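Local coordinates for protein ChiX (Serratia marcescens, PDB 5OPZ) that hydrolyses the L-Ala-D-Glu bond of peptidoglycan peptides as a zinc-dependent endopeptidase and is required for chitinase secretion, at residues V88-D93 against D124-Q129; E20-V25 against H76-V81. All blocks are in the same frame, centred on the assembly; numbering follows the deposited sequence.

In the fold
Contact 1 and contact 2 have centres about 14 Å apart, and both segments of contact 2 precede those of contact 1 in the sequence. They meet in the antiparallel sheet, where strands 77-82 and 127-130 are neighbours: Phe128 N lies 2.8 Å from Val78 O, and Val80 N lies 2.9 Å from Pro126 O, both probable hydrogen bonds. Each contact also supplies one zinc ligand, Asp79 from residues 76-81 and His127 from residues 124-129, and His72 is the third protein ligand. Contact 2 is buried against the sheet, whereas contact 1 lies at the surface, where the chain approaches helix 92-109.

Contact 1 (V88-D93 against D124-Q129); sequences VSWEWD and DGPHFQ. With ZN (zinc ion), chain C.
Trp90, in the loop leading to helix 92-109, and Trp92, two residues on, reach toward the turn Asp124-Gly125-Pro126, and they do so in different ways. The six-membered end of Trp90 presents its edge to the proline: CZ3 lies 4.1 Å from Pro126 CG, which sits near the indole plane, and the two side chains cross at about a right angle. Val88 CG1 lies over one face of this indole, 3.4 Å above its plane and offset toward the rim. Trp92 meets backbone instead of side chain. With CG anti to the backbone N (chi1 170°), its ring extends so that CZ3 comes 4.0 Å from Gly125 N, an oblique approach. No hydrogen bond crosses this modest contact. Ser89 OG accepts from Glu91 N at 3.1 Å, an ST turn around Trp90. Beyond the proline, His127 binds the zinc ion through ND1 at 2.0 Å, while its NE2 donates to Gln129 OE1 at 2.7 Å, close to the imidazole plane, fixing the ring's rotation. His72 and Asp79 complete the protein ligands, a His/Asp/His set consistent with a zinc peptidase of the D-alanyl-D-alanine carboxypeptidase family. In the fold, Pro126 and Trp90 both touch Tyr95 of helix 92-109, Trp90 also packs on Val81 of strand 77-82, and Trp92 meets Trp115 of strand 113-115.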
ATOM      1  N   VAL A  88       6.494 -12.513   6.131  1.00  9.00           N
ATOM      2  CA  VAL A  88       6.935 -11.338   5.404  1.00  8.98           C
ATOM      3  C   VAL A  88       7.960 -11.687   4.325  1.00  9.66           C
ATOM      4  O   VAL A  88       8.929 -12.445   4.582  1.00 11.23           O
ATOM      5  CB  VAL A  88       7.562 -10.276   6.354  1.00  9.78           C
ATOM      6  CG1 VAL A  88       8.209  -9.120   5.592  1.00  9.91           C
ATOM      7  CG2 VAL A  88       6.507  -9.728   7.310  1.00 10.69           C
ATOM      8  N   SER A  89       7.727 -11.172   3.133  1.00  7.92           N
ATOM      9  CA  SER A  89       8.692 -11.242   2.046  1.00  8.59           C
ATOM     10  C   SER A  89       8.838  -9.902   1.428  1.00  7.62           C
ATOM     11  O   SER A  89       7.884  -9.146   1.240  1.00  8.75           O
ATOM     12  CB  SER A  89       8.283 -12.230   0.943  1.00 10.07           C
ATOM     13  OG  SER A  89       9.305 -12.232  -0.080  1.00 12.49           O
ATOM     14  N   TRP A  90      10.137  -9.571   1.247  1.00  7.64           N
ATOM     15  CA  TRP A  90      10.394  -8.373   0.329  1.00  8.87           C
ATOM     16  C   TRP A  90      10.675  -8.620  -1.201  1.00  9.85           C
ATOM     17  O   TRP A  90      11.019  -7.679  -1.971  1.00 12.41           O
ATOM     18  CB  TRP A  90      11.511  -7.530   0.947  1.00  9.52           C
ATOM     19  CG  TRP A  90      11.148  -7.163   2.314  1.00 10.41           C
ATOM     20  CD1 TRP A  90      11.656  -7.684   3.472  1.00 11.38           C
ATOM     21  CD2 TRP A  90      10.159  -6.212   2.715  1.00  9.12           C
ATOM     22  NE1 TRP A  90      11.026  -7.148   4.555  1.00 11.00           N
ATOM     23  CE2 TRP A  90      10.109  -6.227   4.124  1.00 10.42           C
ATOM     24  CE3 TRP A  90       9.282  -5.376   2.015  1.00  9.58           C
ATOM     25  CZ2 TRP A  90       9.234  -5.411   4.848  1.00 10.34           C
ATOM     26  CZ3 TRP A  90       8.426  -4.561   2.742  1.00  8.61           C
ATOM     27  CH2 TRP A  90       8.405  -4.586   4.144  1.00 10.79           C
ATOM     28  N   GLU A  91      10.443  -9.856  -1.680  1.00  9.91           N
ATOM     29  CA  GLU A  91      10.727 -10.174  -3.064  1.00 12.10           C
ATOM     30  C   GLU A  91       9.796  -9.456  -4.057  1.00 10.85           C
ATOM     31  O   GLU A  91       8.592  -9.466  -3.891  1.00  9.59           O
ATOM     32  CB  GLU A  91      10.736 -11.695  -3.273  1.00 14.55           C
ATOM     33  CG  GLU A  91      11.786 -12.452  -2.438  1.00 17.49           C
ATOM     34  CD  GLU A  91      13.250 -12.196  -2.825  1.00 24.14           C
ATOM     35  OE1 GLU A  91      13.532 -11.531  -3.833  1.00 30.88           O
ATOM     36  OE2 GLU A  91      14.157 -12.668  -2.111  1.00 31.48           O
ATOM     37  N   TRP A  92      10.390  -8.890  -5.097  1.00 11.68           N
ATOM     38  CA  TRP A  92       9.692  -8.047  -6.081  1.00 11.17           C
ATOM     39  C   TRP A  92       8.437  -8.682  -6.662  1.00 10.41           C
ATOM     40  O   TRP A  92       7.425  -8.032  -6.776  1.00  9.30           O
ATOM     41  CB  TRP A  92      10.653  -7.710  -7.249  1.00 11.92           C
ATOM     42  CG  TRP A  92       9.983  -7.052  -8.413  1.00 14.07           C
ATOM     43  CD1 TRP A  92       9.528  -7.665  -9.546  1.00 16.15           C
ATOM     44  CD2 TRP A  92       9.604  -5.681  -8.527  1.00 16.96           C
ATOM     45  NE1 TRP A  92       8.899  -6.761 -10.354  1.00 16.09           N
ATOM     46  CE2 TRP A  92       8.918  -5.534  -9.754  1.00 15.25           C
ATOM     47  CE3 TRP A  92       9.766  -4.562  -7.704  1.00 20.25           C
ATOM     48  CZ2 TRP A  92       8.468  -4.295 -10.214  1.00 19.74           C
ATOM     49  CZ3 TRP A  92       9.276  -3.345  -8.130  1.00 21.51           C
ATOM     50  CH2 TRP A  92       8.653  -3.217  -9.384  1.00 17.47           C
ATOM     51  N   ASP A  93       8.526  -9.941  -7.056  1.00 10.14           N
ATOM     52  CA  ASP A  93       7.417 -10.566  -7.745  1.00  9.86           C
ATOM     53  C   ASP A  93       6.129 -10.586  -6.948  1.00  7.64           C
ATOM     54  O   ASP A  93       5.042 -10.479  -7.513  1.00  8.96           O
ATOM     55  CB  ASP A  93       7.760 -11.989  -8.253  1.00 12.46           C
ATOM     56  CG  ASP A  93       8.423 -11.952  -9.568  1.00 17.54           C
ATOM     57  OD1 ASP A  93       7.962 -11.173 -10.406  1.00 22.60           O
ATOM     58  OD2 ASP A  93       9.404 -12.680  -9.742  1.00 24.99           O
ATOM     59  N   ASP A 124      10.089   0.648  -6.302  1.00 11.06           N
ATOM     60  CA  ASP A 124       9.943  -0.093  -5.051  1.00 12.22           C
ATOM     61  C   ASP A 124       8.481  -0.528  -4.889  1.00 11.61           C
ATOM     62  O   ASP A 124       7.534   0.232  -5.084  1.00 13.44           O
ATOM     63  CB  ASP A 124      10.390   0.730  -3.833  1.00 14.16           C
ATOM     64  CG  ASP A 124      10.693  -0.140  -2.606  1.00 15.60           C
ATOM     65  OD1 ASP A 124      11.330  -1.213  -2.745  1.00 19.46           O
ATOM     66  OD2 ASP A 124      10.337   0.261  -1.477  1.00 16.23           O
ATOM     67  N   GLY A 125       8.342  -1.788  -4.563  1.00  9.50           N
ATOM     68  CA  GLY A 125       7.082  -2.463  -4.604  1.00  9.14           C
ATOM     69  C   GLY A 125       6.019  -2.068  -3.605  1.00  7.18           C
ATOM     70  O   GLY A 125       4.877  -2.213  -3.945  1.00  7.18           O
ATOM     71  N   PRO A 126       6.352  -1.675  -2.365  1.00  6.06           N
ATOM     72  CA  PRO A 126       5.279  -1.479  -1.371  1.00  5.96           C
ATOM     73  C   PRO A 126       4.330  -0.292  -1.554  1.00  5.54           C
ATOM     74  O   PRO A 126       3.222  -0.390  -1.030  1.00  5.98           O
ATOM     75  CB  PRO A 126       6.045  -1.283  -0.075  1.00  6.06           C
ATOM     76  CG  PRO A 126       7.276  -2.112  -0.285  1.00  7.26           C
ATOM     77  CD  PRO A 126       7.666  -1.881  -1.713  1.00  7.40           C
ATOM     78  N   HIS A 127       4.724   0.771  -2.252  1.00  4.81           N
ATOM     79  CA  HIS A 127       4.031   2.036  -2.182  1.00  4.45           C
ATOM     80  C   HIS A 127       2.932   2.162  -3.180  1.00  4.58           C
ATOM     81  O   HIS A 127       3.133   1.954  -4.366  1.00  5.25           O
ATOM     82  CB  HIS A 127       5.072   3.139  -2.389  1.00  4.42           C
ATOM     83  CG  HIS A 127       4.531   4.536  -2.263  1.00  5.07           C
ATOM     84  ND1 HIS A 127       4.403   5.190  -1.064  1.00  5.55           N
ATOM     85  CD2 HIS A 127       3.916   5.313  -3.171  1.00  5.91           C
ATOM     86  CE1 HIS A 127       3.844   6.364  -1.243  1.00  5.65           C
ATOM     87  NE2 HIS A 127       3.508   6.442  -2.512  1.00  5.66           N
ATOM     88  N   PHE A 128       1.752   2.548  -2.685  1.00  4.07           N
ATOM     89  CA  PHE A 128       0.614   2.901  -3.543  1.00  4.50           C
ATOM     90  C   PHE A 128       0.054   4.269  -3.084  1.00  5.04           C
ATOM     91  O   PHE A 128       0.002   4.512  -1.861  1.00  6.24           O
ATOM     92  CB  PHE A 128      -0.502   1.880  -3.488  1.00  4.13           C
ATOM     93  CG  PHE A 128      -0.127   0.541  -4.009  1.00  4.60           C
ATOM     94  CD1 PHE A 128       0.546  -0.381  -3.236  1.00  4.81           C
ATOM     95  CD2 PHE A 128      -0.298   0.265  -5.331  1.00  4.48           C
ATOM     96  CE1 PHE A 128       0.864  -1.636  -3.726  1.00  5.15           C
ATOM     97  CE2 PHE A 128      -0.028  -0.984  -5.839  1.00  5.45           C
ATOM     98  CZ  PHE A 128       0.595  -1.924  -5.045  1.00  4.97           C
ATOM     99  N   GLN A 129      -0.415   5.100  -4.016  1.00  5.45           N
ATOM    100  CA  GLN A 129      -0.982   6.399  -3.609  1.00  5.63           C
ATOM    101  C   GLN A 129      -2.069   6.836  -4.554  1.00  5.45           C
ATOM    102  O   GLN A 129      -2.058   6.531  -5.737  1.00  6.36           O
ATOM    103  CB  GLN A 129       0.085   7.500  -3.474  1.00  6.82           C
ATOM    104  CG  GLN A 129       0.775   7.833  -4.784  1.00  7.97           C
ATOM    105  CD  GLN A 129       1.830   8.850  -4.616  1.00  8.83           C
ATOM    106  OE1 GLN A 129       2.683   8.754  -3.740  1.00 10.22           O
ATOM    107  NE2 GLN A 129       1.759   9.904  -5.424  1.00 11.56           N
TER
HETATM  108 ZN    ZN C 201       5.076   4.780   0.829  1.00  7.54          ZN

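Contact 2 (E20-V25 against H76-V81); sequences ENLRGV and HAVDVV. With ZN (zinc ion), chain C.
Leu22 and Val25, the two ends of a type II beta turn, close on Val78 of strand 77-82, part of the four-stranded antiparallel sheet that supplies two of the three protein zinc ligands in this D-alanyl-D-alanine carboxypeptidase-family enzyme. Glu20 comes first, in helix 15-21: its OE1 receives Arg23 NE at 3.0 Å in a salt bridge, met from well above the carboxylate plane and bent (N-H...O 145°), on the outer side of the segment. Leu22 then sends CD2 to within 3.8 Å of Val78 CG1, and the two side chains run obliquely to one another. The turn is closed by Val25 N donating to Leu22 O at 3.1 Å; Gly24 takes a positive phi of 84° at its third position, as a type II turn requires. Val25 follows with its side chain directed at the strand. Its CG1, anti to the backbone N (chi1 173°), lies 4.1 Å from Val78 CG1, and the two side chains cross at about a right angle; the same methyl of Val78 thus meets both neighbours. No hydrogen bond crosses the contact, which is buried and wholly apolar between side chains. Val46 of strand 44-48 and Leu29 and Ile33 of helix 27-39 pack against Val78 as well. The next residue along the strand, Asp79, serves the metal: its OD1 binds the zinc ion at 2.0 Å, whereas its OD2 stays 2.9 Å from the zinc.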
ATOM      1  N   GLU A  20      -6.851  -2.429  10.295  1.00 12.67           N
ATOM      2  CA  GLU A  20      -6.382  -1.646  11.412  1.00 11.99           C
ATOM      3  C   GLU A  20      -5.399  -0.552  10.930  1.00 11.33           C
ATOM      4  O   GLU A  20      -5.509   0.605  11.310  1.00 11.81           O
ATOM      5  CB  GLU A  20      -5.793  -2.560  12.500  1.00 11.90           C
ATOM      6  CG  GLU A  20      -5.135  -1.862  13.686  1.00 14.19           C
ATOM      7  CD  GLU A  20      -6.106  -1.102  14.597  1.00 16.52           C
ATOM      8  OE1 GLU A  20      -7.345  -1.212  14.485  1.00 20.07           O
ATOM      9  OE2 GLU A  20      -5.620  -0.380  15.477  1.00 20.56           O
ATOM     10  N   ASN A  21      -4.487  -0.919  10.044  0.62  9.70           N
ATOM     11  CA  ASN A  21      -3.465   0.013   9.555  0.62 10.64           C
ATOM     12  C   ASN A  21      -3.972   0.974   8.485  0.62  9.44           C
ATOM     13  O   ASN A  21      -3.294   1.950   8.099  0.62 11.34           O
ATOM     14  CB  ASN A  21      -2.244  -0.714   8.955  0.62 12.23           C
ATOM     15  CG  ASN A  21      -1.200  -1.108   9.987  0.62 15.59           C
ATOM     16  OD1 ASN A  21      -0.493  -0.243  10.517  0.62 17.95           O
ATOM     17  ND2 ASN A  21      -1.044  -2.419  10.236  0.62 14.60           N
ATOM     18  N   LEU A  22      -5.167   0.715   8.002  1.00  9.23           N
ATOM     19  CA  LEU A  22      -5.846   1.621   7.097  1.00  8.22           C
ATOM     20  C   LEU A  22      -6.637   2.713   7.816  1.00  8.26           C
ATOM     21  O   LEU A  22      -7.167   3.603   7.158  1.00 11.23           O
ATOM     22  CB  LEU A  22      -6.823   0.818   6.215  1.00  8.77           C
ATOM     23  CG  LEU A  22      -6.145   0.051   5.090  1.00  9.57           C
ATOM     24  CD1 LEU A  22      -7.089  -0.972   4.467  1.00 10.27           C
ATOM     25  CD2 LEU A  22      -5.599   0.983   4.040  1.00 11.37           C
ATOM     26  N   ARG A  23      -6.742   2.671   9.130  1.00 10.30           N
ATOM     27  CA  ARG A  23      -7.472   3.712   9.819  1.00 12.36           C
ATOM     28  C   ARG A  23      -6.773   5.074   9.614  1.00 13.12           C
ATOM     29  O   ARG A  23      -5.545   5.201   9.728  1.00 13.76           O
ATOM     30  CB  ARG A  23      -7.641   3.390  11.299  1.00 14.08           C
ATOM     31  CG  ARG A  23      -8.555   2.217  11.584  1.00 16.21           C
ATOM     32  CD  ARG A  23      -8.543   2.026  13.100  1.00 17.56           C
ATOM     33  NE  ARG A  23      -9.287   0.848  13.545  1.00 23.30           N
ATOM     34  CZ  ARG A  23     -10.554   0.861  13.958  1.00 27.17           C
ATOM     35  NH1 ARG A  23     -11.257   1.995  14.015  1.00 25.47           N
ATOM     36  NH2 ARG A  23     -11.125  -0.285  14.341  1.00 35.89           N
ATOM     37  N   GLY A  24      -7.581   6.077   9.273  1.00 14.25           N
ATOM     38  CA  GLY A  24      -7.089   7.392   8.918  1.00 12.61           C
ATOM     39  C   GLY A  24      -6.642   7.606   7.481  1.00 10.53           C
ATOM     40  O   GLY A  24      -6.380   8.726   7.083  1.00 13.97           O
ATOM     41  N   VAL A  25      -6.565   6.558   6.683  1.00  8.09           N
ATOM     42  CA  VAL A  25      -6.254   6.667   5.265  1.00  8.04           C
ATOM     43  C   VAL A  25      -7.522   7.198   4.569  1.00  8.22           C
ATOM     44  O   VAL A  25      -8.671   6.893   4.947  1.00  8.97           O
ATOM     45  CB  VAL A  25      -5.736   5.296   4.754  1.00  7.65           C
ATOM     46  CG1 VAL A  25      -5.558   5.266   3.273  1.00  6.27           C
ATOM     47  CG2 VAL A  25      -4.422   5.020   5.447  1.00  8.20           C
ATOM     48  N   HIS A  76      -3.112   9.786   1.886  1.00  5.60           N
ATOM     49  CA  HIS A  76      -3.238   9.459   0.468  1.00  6.15           C
ATOM     50  C   HIS A  76      -2.320   8.304   0.005  1.00  4.84           C
ATOM     51  O   HIS A  76      -2.235   8.074  -1.227  1.00  5.37           O
ATOM     52  CB  HIS A  76      -3.041  10.689  -0.408  1.00  6.61           C
ATOM     53  CG  HIS A  76      -4.066  11.754  -0.199  1.00  7.75           C
ATOM     54  ND1 HIS A  76      -3.960  12.700   0.795  1.00  8.92           N
ATOM     55  CD2 HIS A  76      -5.195  12.053  -0.884  1.00  8.72           C
ATOM     56  CE1 HIS A  76      -4.981  13.530   0.709  1.00  9.94           C
ATOM     57  NE2 HIS A  76      -5.753  13.151  -0.285  1.00 10.08           N
ATOM     58  N   ALA A  77      -1.658   7.597   0.924  1.00  5.17           N
ATOM     59  CA  ALA A  77      -0.765   6.524   0.509  1.00  5.66           C
ATOM     60  C   ALA A  77      -0.726   5.414   1.521  1.00  5.34           C
ATOM     61  O   ALA A  77      -0.988   5.605   2.699  1.00  5.94           O
ATOM     62  CB  ALA A  77       0.628   7.090   0.305  1.00  6.02           C
ATOM     63  N   VAL A  78      -0.403   4.226   1.036  1.00  5.84           N
ATOM     64  CA  VAL A  78      -0.117   3.059   1.865  1.00  5.31           C
ATOM     65  C   VAL A  78       1.147   2.393   1.343  1.00  4.89           C
ATOM     66  O   VAL A  78       1.417   2.410   0.135  1.00  6.11           O
ATOM     67  CB  VAL A  78      -1.277   2.034   1.884  1.00  6.25           C
ATOM     68  CG1 VAL A  78      -2.516   2.668   2.508  1.00  6.78           C
ATOM     69  CG2 VAL A  78      -1.582   1.518   0.507  1.00  6.96           C
ATOM     70  N   ASP A  79       1.880   1.776   2.278  1.00  4.75           N
ATOM     71  CA  ASP A  79       2.894   0.768   1.957  1.00  5.59           C
ATOM     72  C   ASP A  79       2.366  -0.591   2.382  1.00  5.48           C
ATOM     73  O   ASP A  79       1.917  -0.731   3.499  1.00  7.73           O
ATOM     74  CB  ASP A  79       4.182   1.100   2.679  1.00  6.50           C
ATOM     75  CG  ASP A  79       4.884   2.322   2.157  1.00  6.72           C
ATOM     76  OD1 ASP A  79       4.499   2.901   1.152  1.00  7.00           O
ATOM     77  OD2 ASP A  79       5.868   2.735   2.768  1.00 10.41           O
ATOM     78  N   VAL A  80       2.389  -1.520   1.452  1.00  5.77           N
ATOM     79  CA  VAL A  80       1.959  -2.868   1.724  1.00  6.38           C
ATOM     80  C   VAL A  80       3.176  -3.750   1.993  1.00  6.64           C
ATOM     81  O   VAL A  80       4.291  -3.446   1.614  1.00  6.92           O
ATOM     82  CB  VAL A  80       1.125  -3.497   0.585  1.00  6.41           C
ATOM     83  CG1 VAL A  80      -0.083  -2.623   0.264  1.00  7.17           C
ATOM     84  CG2 VAL A  80       1.942  -3.709  -0.668  1.00  6.25           C
ATOM     85  N   VAL A  81       2.922  -4.831   2.699  1.00  6.55           N
ATOM     86  CA  VAL A  81       3.922  -5.849   2.952  1.00  6.60           C
ATOM     87  C   VAL A  81       3.344  -7.201   2.506  1.00  5.87           C
ATOM     88  O   VAL A  81       2.242  -7.605   2.963  1.00  7.52           O
ATOM     89  CB  VAL A  81       4.413  -5.878   4.411  1.00  7.96           C
ATOM     90  CG1 VAL A  81       3.316  -6.095   5.389  1.00  8.92           C
ATOM     91  CG2 VAL A  81       5.512  -6.913   4.592  1.00  8.70           C
TER
HETATM   92 ZN    ZN C 201       5.076   4.780   0.829  1.00  7.54          ZN